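Local coordinates for protein putative amidohydrolase (PDB 3FEQ) that is probably a zinc-dependent prolidase of the amidohydrolase superfamily, cleaving dipeptides that end in proline, at residues C[56-61]-C[351-356]; C[65-70]-C[321-326]; C[245-250]-C[267-272]. All coordinates share one frame; numbering follows the deposited sequence.

Interaction 1: residues C[56-61]-C[351-356]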
loop_
_atom_site.group_PDB
_atom_site.type_symbol
_atom_site.label_atom_id
_atom_site.label_comp_id
_atom_site.label_asym_id
_atom_site.label_seq_id
_atom_site.Cartn_x
_atom_site.Cartn_y
_atom_site.Cartn_z
ATOM N N THR C 56 -43.251 -4.200 45.987
ATOM C CA THR C 56 -43.196 -3.048 45.105
ATOM C C THR C 56 -42.876 -3.461 43.684
ATOM O O THR C 56 -41.864 -4.092 43.429
ATOM C CB THR C 56 -42.159 -2.044 45.577
ATOM O OG1 THR C 56 -42.525 -1.571 46.877
ATOM C CG2 THR C 56 -42.086 -0.868 44.622
ATOM N N VAL C 57 -43.761 -3.121 42.759
ATOM C CA VAL C 57 -43.490 -3.348 41.345
ATOM C C VAL C 57 -43.183 -2.024 40.644
ATOM O O VAL C 57 -43.993 -1.093 40.668
ATOM C CB VAL C 57 -44.631 -4.148 40.644
ATOM C CG1 VAL C 57 -45.974 -3.817 41.240
ATOM C CG2 VAL C 57 -44.633 -3.922 39.142
ATOM N N MET C 58 -41.972 -1.924 40.099
ATOM C CA MET C 58 -41.518 -0.698 39.441
ATOM C C MET C 58 -40.949 -0.982 38.052
ATOM O O MET C 58 -40.767 -2.136 37.690
ATOM C CB MET C 58 -40.516 0.063 40.320
ATOM C CG MET C 58 -39.255 -0.688 40.696
ATOM S SD MET C 58 -38.200 0.354 41.728
ATOM C CE MET C 58 -37.881 1.738 40.637
ATOM N N PRO C 59 -40.699 0.067 37.251
ATOM C CA PRO C 59 -40.064 -0.211 35.964
ATOM C C PRO C 59 -38.675 -0.798 36.168
ATOM O O PRO C 59 -38.024 -0.528 37.183
ATOM C CB PRO C 59 -39.955 1.174 35.306
ATOM C CG PRO C 59 -40.863 2.052 36.065
ATOM C CD PRO C 59 -40.939 1.507 37.450
ATOM N N GLY C 60 -38.244 -1.625 35.225
ATOM C CA GLY C 60 -36.906 -2.183 35.259
ATOM C C GLY C 60 -35.883 -1.083 35.088
ATOM O O GLY C 60 -36.155 -0.080 34.424
ATOM N N PHE C 61 -34.712 -1.267 35.693
ATOM C CA PHE C 61 -33.728 -0.208 35.754
ATOM C C PHE C 61 -32.951 -0.082 34.452
ATOM O O PHE C 61 -32.706 -1.069 33.762
ATOM C CB PHE C 61 -32.748 -0.436 36.888
ATOM C CG PHE C 61 -33.387 -0.784 38.190
ATOM C CD1 PHE C 61 -34.513 -0.113 38.639
ATOM C CD2 PHE C 61 -32.803 -1.736 39.012
ATOM C CE1 PHE C 61 -35.076 -0.429 39.862
ATOM C CE2 PHE C 61 -33.354 -2.049 40.231
ATOM C CZ PHE C 61 -34.500 -1.397 40.658
ATOM N N SER C 351 -33.334 8.594 38.397
ATOM C CA SER C 351 -32.158 8.627 37.541
ATOM C C SER C 351 -32.043 7.360 36.708
ATOM O O SER C 351 -31.582 7.403 35.567
ATOM C CB SER C 351 -30.895 8.826 38.373
ATOM O OG SER C 351 -30.747 10.192 38.721
ATOM N N ALA C 352 -32.492 6.249 37.284
ATOM C CA ALA C 352 -32.411 4.941 36.650
ATOM C C ALA C 352 -33.688 4.569 35.917
ATOM O O ALA C 352 -33.801 3.461 35.400
ATOM C CB ALA C 352 -32.065 3.876 37.683
ATOM N N THR C 353 -34.655 5.480 35.878
ATOM C CA THR C 353 -35.941 5.174 35.271
ATOM C C THR C 353 -36.379 6.276 34.332
ATOM O O THR C 353 -36.096 6.219 33.131
ATOM C CB THR C 353 -37.041 4.942 36.318
ATOM O OG1 THR C 353 -37.040 6.028 37.247
ATOM C CG2 THR C 353 -36.827 3.628 37.069
ATOM N N THR C 354 -37.070 7.276 34.869
ATOM C CA THR C 354 -37.740 8.256 34.022
ATOM C C THR C 354 -36.714 9.103 33.291
ATOM O O THR C 354 -36.830 9.317 32.087
ATOM C CB THR C 354 -38.741 9.144 34.804
ATOM O OG1 THR C 354 -38.156 9.553 36.044
ATOM C CG2 THR C 354 -40.033 8.378 35.101
ATOM N N VAL C 355 -35.671 9.510 34.009
ATOM C CA VAL C 355 -34.604 10.315 33.418
ATOM C C VAL C 355 -33.779 9.521 32.423
ATOM O O VAL C 355 -33.472 9.999 31.334
ATOM C CB VAL C 355 -33.672 10.884 34.487
ATOM C CG1 VAL C 355 -32.667 11.825 33.854
ATOM C CG2 VAL C 355 -34.483 11.609 35.551
ATOM N N ALA C 356 -33.415 8.306 32.817
ATOM C CA ALA C 356 -32.661 7.415 31.956
ATOM C C ALA C 356 -33.390 7.163 30.638
ATOM O O ALA C 356 -32.795 7.280 29.572
ATOM C CB ALA C 356 -32.384 6.108 32.672
#
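Phe61 and Ala352 mark the closest backbone approach, their CA atoms 5.4 Å apart, just past the break at Gly60 in strand 56-66 and beside the residues leading into helix 354-359; no hydrogen bond joins the two segments. The setting is the junction of the TIM-barrel fold of an amidohydrolase with its smaller beta domain. Thr56 and Met58 pair through their backbones with Leu380 and Val378 of strand 377-380, while the chain beyond Phe61 continues along strand 56-66 toward the metal site. The contact is small, buried and held by apolar packing. Thr353 occupies the N-cap position of the helix, yet its OG1 makes no capping bond and is instead bonded to Leu349 O in the preceding helix. Its methyl, CG2, stands anti to the carbonyl carbon and meets the other segment at two points, Met58 CE at 4.2 Å and Pro59 CB at 4.3 Å. The methionine is extended as far as SD and then bends (chi3 -60°), which swings CE across the threonine side chain at about a right angle. The same sulfur lies in the plane of the Phe61 ring, at its edge, with SD 3.7 Å from Phe61 CE1. Phe336 and Phe102 meet the same ring edge-to-face, so Phe61 belongs to a larger aromatic cluster, and Phe336 packs against Ala352 as well. Toward Ala352, the phenylalanine offers the base of its side chain: Phe61 CA comes to 3.7 Å from Ala352 O, and Phe61 CB lies 4.4 Å from Ala352 CB.

Interaction 2: residues C[65-70]-C[321-326]. With ZN (zinc ion), chain U.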
loop_
_atom_site.group_PDB
_atom_site.type_symbol
_atom_site.label_atom_id
_atom_site.label_comp_id
_atom_site.label_asym_id
_atom_site.label_seq_id
_atom_site.Cartn_x
_atom_site.Cartn_y
_atom_site.Cartn_z
ATOM N N HIS C 65 -24.403 4.195 31.708
ATOM C CA HIS C 65 -22.979 4.060 31.412
ATOM C C HIS C 65 -22.421 2.724 31.915
ATOM O O HIS C 65 -22.045 2.598 33.072
ATOM C CB HIS C 65 -22.206 5.245 32.011
ATOM C CG HIS C 65 -20.860 5.479 31.398
ATOM N ND1 HIS C 65 -20.573 6.579 30.620
ATOM C CD2 HIS C 65 -19.711 4.764 31.474
ATOM C CE1 HIS C 65 -19.307 6.527 30.236
ATOM N NE2 HIS C 65 -18.762 5.431 30.738
ATOM N N VAL C 66 -22.375 1.724 31.040
ATOM C CA VAL C 66 -21.641 0.481 31.324
ATOM C C VAL C 66 -20.614 0.163 30.239
ATOM O O VAL C 66 -20.707 0.668 29.123
ATOM C CB VAL C 66 -22.582 -0.726 31.435
ATOM C CG1 VAL C 66 -23.507 -0.579 32.615
ATOM C CG2 VAL C 66 -23.361 -0.891 30.172
ATOM N N HIS C 67 -19.634 -0.669 30.580
ATOM C CA HIS C 67 -18.825 -1.356 29.581
ATOM C C HIS C 67 -19.004 -2.845 29.801
ATOM O O HIS C 67 -18.294 -3.469 30.587
ATOM C CB HIS C 67 -17.349 -0.952 29.657
ATOM C CG HIS C 67 -17.115 0.519 29.517
ATOM N ND1 HIS C 67 -16.860 1.122 28.306
ATOM C CD2 HIS C 67 -17.136 1.516 30.435
ATOM C CE1 HIS C 67 -16.736 2.426 28.480
ATOM N NE2 HIS C 67 -16.904 2.692 29.763
ATOM N N VAL C 68 -20.011 -3.388 29.134
ATOM C CA VAL C 68 -20.362 -4.793 29.221
ATOM C C VAL C 68 -19.198 -5.701 28.896
ATOM O O VAL C 68 -19.095 -6.781 29.448
ATOM C CB VAL C 68 -21.448 -5.095 28.223
ATOM C CG1 VAL C 68 -21.648 -6.589 28.097
ATOM C CG2 VAL C 68 -22.722 -4.364 28.607
ATOM N N LEU C 69 -18.331 -5.265 27.989
ATOM C CA LEU C 69 -17.198 -6.080 27.565
ATOM C C LEU C 69 -15.925 -5.917 28.407
ATOM O O LEU C 69 -14.955 -6.668 28.242
ATOM C CB LEU C 69 -16.910 -5.822 26.100
ATOM C CG LEU C 69 -17.824 -6.678 25.238
ATOM C CD1 LEU C 69 -18.174 -5.934 24.001
ATOM C CD2 LEU C 69 -17.148 -8.013 24.897
ATOM N N ALA C 70 -15.943 -4.958 29.327
ATOM C CA ALA C 70 -14.814 -4.722 30.222
ATOM C C ALA C 70 -14.680 -5.836 31.257
ATOM O O ALA C 70 -15.024 -5.662 32.430
ATOM C CB ALA C 70 -14.958 -3.374 30.903
ATOM N N GLY C 321 -25.468 6.048 36.190
ATOM C CA GLY C 321 -24.376 5.307 35.549
ATOM C C GLY C 321 -23.441 4.658 36.549
ATOM O O GLY C 321 -23.286 5.142 37.660
ATOM N N SER C 322 -22.786 3.576 36.151
ATOM C CA SER C 322 -21.851 2.914 37.052
ATOM C C SER C 322 -20.398 2.883 36.569
ATOM O O SER C 322 -19.491 3.262 37.320
ATOM C CB SER C 322 -22.343 1.520 37.386
ATOM O OG SER C 322 -23.084 0.999 36.306
ATOM N N ASP C 323 -20.189 2.422 35.334
ATOM C CA ASP C 323 -18.877 2.432 34.678
ATOM C C ASP C 323 -17.885 1.535 35.405
ATOM O O ASP C 323 -16.713 1.857 35.511
ATOM C CB ASP C 323 -18.331 3.865 34.579
ATOM C CG ASP C 323 -17.205 4.016 33.556
ATOM O OD1 ASP C 323 -17.302 3.461 32.440
ATOM O OD2 ASP C 323 -16.240 4.750 33.854
ATOM N N LEU C 324 -18.352 0.404 35.907
ATOM C CA LEU C 324 -17.460 -0.503 36.620
ATOM C C LEU C 324 -16.688 -1.430 35.678
ATOM O O LEU C 324 -17.187 -1.819 34.627
ATOM C CB LEU C 324 -18.236 -1.303 37.664
ATOM C CG LEU C 324 -18.880 -0.455 38.761
ATOM C CD1 LEU C 324 -20.101 -1.151 39.305
ATOM C CD2 LEU C 324 -17.886 -0.117 39.876
ATOM N N LEU C 325 -15.464 -1.781 36.063
ATOM C CA LEU C 325 -14.615 -2.643 35.241
ATOM C C LEU C 325 -14.314 -3.927 35.972
ATOM O O LEU C 325 -14.176 -3.928 37.194
ATOM C CB LEU C 325 -13.299 -1.945 34.891
ATOM C CG LEU C 325 -13.414 -0.472 34.495
ATOM C CD1 LEU C 325 -12.036 0.125 34.340
ATOM C CD2 LEU C 325 -14.281 -0.260 33.238
ATOM N N GLY C 326 -14.221 -5.017 35.217
ATOM C CA GLY C 326 -13.751 -6.285 35.749
ATOM C C GLY C 326 -14.629 -6.830 36.855
ATOM O O GLY C 326 -15.853 -6.755 36.788
HETATM ZN ZN ZN U . -16.349 4.805 30.239
#
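His65 and Asp323 form the dense end of this contact, joined both through the backbone and through a shared zinc ion. His65 O accepts the Asp323 N-H at 2.9 Å, with the donor tilted 21° from the carbonyl plane, and takes a second, weak bond from Ser322 N. Next to this double grip the two side chains run side by side in the same direction, the carboxylate turned almost perpendicular to the imidazole (89° between planes). Asp323 CG lies anti to the backbone N (chi1 -162°), which carries Asp323 OD1 toward the zinc, a long bond of 2.7 Å. The metal sits in the plane of the His65 ring, a longish 2.5 Å from His65 NE2, and is closer still to His67 NE2, at 2.2 Å. OD1 and the two NE2 atoms are neighbours because they share the metal, not because they are hydrogen-bonded to each other. Second-shell bonds fix both rings: His65 ND1 is bonded to Glu250 OE1, and His67 ND1 to Gly109 O.

Farther along, the packing becomes sparse. A type I turn from His67 to Ala70 lifts Val68 and Leu69 away from segment 321-326, toward helix 90-99, before Ala70 returns. There one apolar touch, Ala70 CB to Leu325 CD2 at 4.0 Å, and one backbone bond, Gly326 N to Ala70 O at 3.0 Å, close the contact, still in the buried interior. A second zinc, held by His231 and His251, lies about 4 Å from the His65 side chain. A His-X-His pair at the C-terminal end of a barrel strand, with an aspartate from a distant loop reaching the same metal, is characteristic of the binuclear centre of the amidohydrolase superfamily.

Interaction 3: residues C[245-250]-C[267-272]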
loop_
_atom_site.group_PDB
_atom_site.type_symbol
_atom_site.label_atom_id
_atom_site.label_comp_id
_atom_site.label_asym_id
_atom_site.label_seq_id
_atom_site.Cartn_x
_atom_site.Cartn_y
_atom_site.Cartn_z
ATOM N N GLY C 245 -22.535 20.912 21.027
ATOM C CA GLY C 245 -23.842 20.289 20.867
ATOM C C GLY C 245 -23.964 18.844 21.323
ATOM O O GLY C 245 -24.858 18.134 20.871
ATOM N N VAL C 246 -23.089 18.397 22.219
ATOM C CA VAL C 246 -23.220 17.049 22.761
ATOM C C VAL C 246 -24.372 17.012 23.751
ATOM O O VAL C 246 -24.626 17.985 24.444
ATOM C CB VAL C 246 -21.929 16.548 23.420
ATOM C CG1 VAL C 246 -20.739 16.856 22.532
ATOM C CG2 VAL C 246 -21.755 17.143 24.799
ATOM N N ARG C 247 -25.110 15.910 23.763
ATOM C CA ARG C 247 -26.366 15.852 24.487
ATOM C C ARG C 247 -26.190 15.362 25.926
ATOM O O ARG C 247 -26.848 15.861 26.838
ATOM C CB ARG C 247 -27.364 14.976 23.737
ATOM C CG ARG C 247 -28.767 14.976 24.328
ATOM C CD ARG C 247 -29.774 14.397 23.355
ATOM N NE ARG C 247 -31.008 14.017 24.025
ATOM C CZ ARG C 247 -31.237 12.810 24.518
ATOM N NH1 ARG C 247 -30.311 11.864 24.415
ATOM N NH2 ARG C 247 -32.382 12.548 25.128
ATOM N N THR C 248 -25.339 14.364 26.134
ATOM C CA THR C 248 -25.098 13.884 27.482
ATOM C C THR C 248 -23.620 13.918 27.809
ATOM O O THR C 248 -22.771 13.748 26.942
ATOM C CB THR C 248 -25.666 12.466 27.729
ATOM O OG1 THR C 248 -24.680 11.482 27.401
ATOM C CG2 THR C 248 -26.912 12.223 26.903
ATOM N N ILE C 249 -23.321 14.184 29.073
ATOM C CA ILE C 249 -21.951 14.312 29.537
ATOM C C ILE C 249 -21.736 13.213 30.541
ATOM O O ILE C 249 -22.588 12.985 31.391
ATOM C CB ILE C 249 -21.752 15.649 30.246
ATOM C CG1 ILE C 249 -21.818 16.797 29.239
ATOM C CG2 ILE C 249 -20.447 15.659 31.019
ATOM C CD1 ILE C 249 -20.623 16.877 28.296
ATOM N N GLU C 250 -20.634 12.485 30.396
ATOM C CA GLU C 250 -20.342 11.338 31.255
ATOM C C GLU C 250 -19.402 11.746 32.376
ATOM O O GLU C 250 -18.477 12.530 32.165
ATOM C CB GLU C 250 -19.747 10.181 30.444
ATOM C CG GLU C 250 -20.548 9.797 29.201
ATOM C CD GLU C 250 -22.001 9.436 29.507
ATOM O OE1 GLU C 250 -22.240 8.353 30.086
ATOM O OE2 GLU C 250 -22.910 10.215 29.136
ATOM N N GLY C 267 -30.052 22.025 27.529
ATOM C CA GLY C 267 -30.880 20.833 27.665
ATOM C C GLY C 267 -30.055 19.563 27.645
ATOM O O GLY C 267 -30.538 18.494 27.265
ATOM N N ALA C 268 -28.809 19.687 28.089
ATOM C CA ALA C 268 -27.872 18.585 28.150
ATOM C C ALA C 268 -27.969 17.807 29.462
ATOM O O ALA C 268 -28.101 18.392 30.528
ATOM C CB ALA C 268 -26.489 19.107 27.964
ATOM N N PHE C 269 -27.845 16.487 29.382
ATOM C CA PHE C 269 -27.922 15.627 30.553
ATOM C C PHE C 269 -26.533 15.374 31.143
ATOM O O PHE C 269 -25.523 15.707 30.532
ATOM C CB PHE C 269 -28.580 14.299 30.174
ATOM C CG PHE C 269 -29.950 14.445 29.567
ATOM C CD1 PHE C 269 -31.076 14.040 30.264
ATOM C CD2 PHE C 269 -30.115 14.988 28.292
ATOM C CE1 PHE C 269 -32.336 14.203 29.714
ATOM C CE2 PHE C 269 -31.385 15.144 27.735
ATOM C CZ PHE C 269 -32.488 14.755 28.445
ATOM N N VAL C 270 -26.489 14.806 32.347
ATOM C CA VAL C 270 -25.238 14.302 32.941
ATOM C C VAL C 270 -25.438 12.876 33.428
ATOM O O VAL C 270 -26.522 12.516 33.868
ATOM C CB VAL C 270 -24.812 15.114 34.178
ATOM C CG1 VAL C 270 -23.359 14.846 34.519
ATOM C CG2 VAL C 270 -25.009 16.571 33.940
ATOM N N VAL C 271 -24.399 12.057 33.348
ATOM C CA VAL C 271 -24.468 10.715 33.916
ATOM C C VAL C 271 -23.249 10.544 34.791
ATOM O O VAL C 271 -22.172 10.241 34.301
ATOM C CB VAL C 271 -24.509 9.607 32.827
ATOM C CG1 VAL C 271 -24.697 8.284 33.453
ATOM C CG2 VAL C 271 -25.640 9.837 31.862
ATOM N N PRO C 272 -23.378 10.888 36.076
ATOM C CA PRO C 272 -22.294 10.646 37.030
ATOM C C PRO C 272 -22.096 9.157 37.214
ATOM O O PRO C 272 -23.027 8.388 37.008
ATOM C CB PRO C 272 -22.832 11.260 38.318
ATOM C CG PRO C 272 -23.844 12.294 37.855
ATOM C CD PRO C 272 -24.493 11.642 36.677
#
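Thr248 pairs with Phe269, Ile249 with Val270 and Glu250 with Val271 in a parallel bridge pattern, the two directions only 19° apart. Three backbone bonds zigzag between the strands: Phe269 N to Arg247 O at 2.8 Å, Ile249 N to Phe269 O at 3.0 Å and Val271 N to Ile249 O at 2.8 Å. Each segment begins as a helix ends, with Gly245 and Gly267 of positive phi completing Schellman motifs.

Phe269 and Arg247 make the main side-chain contact. With CG anti to the backbone N (chi1 -173°) and the chain extended to NE, the arginine runs alongside the phenylalanine and sets one guanidinium face over the ring atom Phe269 CE2, 3.8 Å from Arg247 NH2. The planes stand 54° apart, so this is an oblique meeting rather than a flat stack. NH1 and NH2 are bonded to Ile359 O and Glu358 O at the end of helix 354-359, and Tyr227 adds a cation-pi contact.

On the same face as Phe269, Glu250 bends at chi2 and lays its carboxylate alongside Val271, OE1 3.8 Å from Val271 CB. Its charged end is well satisfied: Thr248 OG1 donates to Glu250 OE2 at 2.8 Å, Arg106 forms a salt bridge to OE2, and OE1 faces His65. Ile249 and Val270 point to the other face, where both pack on Met263 of helix 257-266. That helix links the strands, completing a beta-alpha-beta crossover of the TIM barrel: Ile249 and Val270 face the outer helix, Glu250 and Val271 the interior beneath the metal centre.

How the interactions relate
All three contacts are buried, but they lie at different levels of the fold. Interaction 1 is apolar packing where the beta domain meets the barrel; interaction 2 combines metal ligation with backbone bonds at the active centre; interaction 3 is regular parallel sheet in the barrel wall. Interactions 1 and 2 share strand 56-66, one using its start and the other its metal-binding end. Interactions 2 and 3 touch directly: Glu250 of interaction 3 backs the zinc ligand His65 of interaction 2, and Val271 CG1 packs against Gly321 N. Helix 354-359 begins in interaction 1 and ends against Phe269 and Val271 of interaction 3.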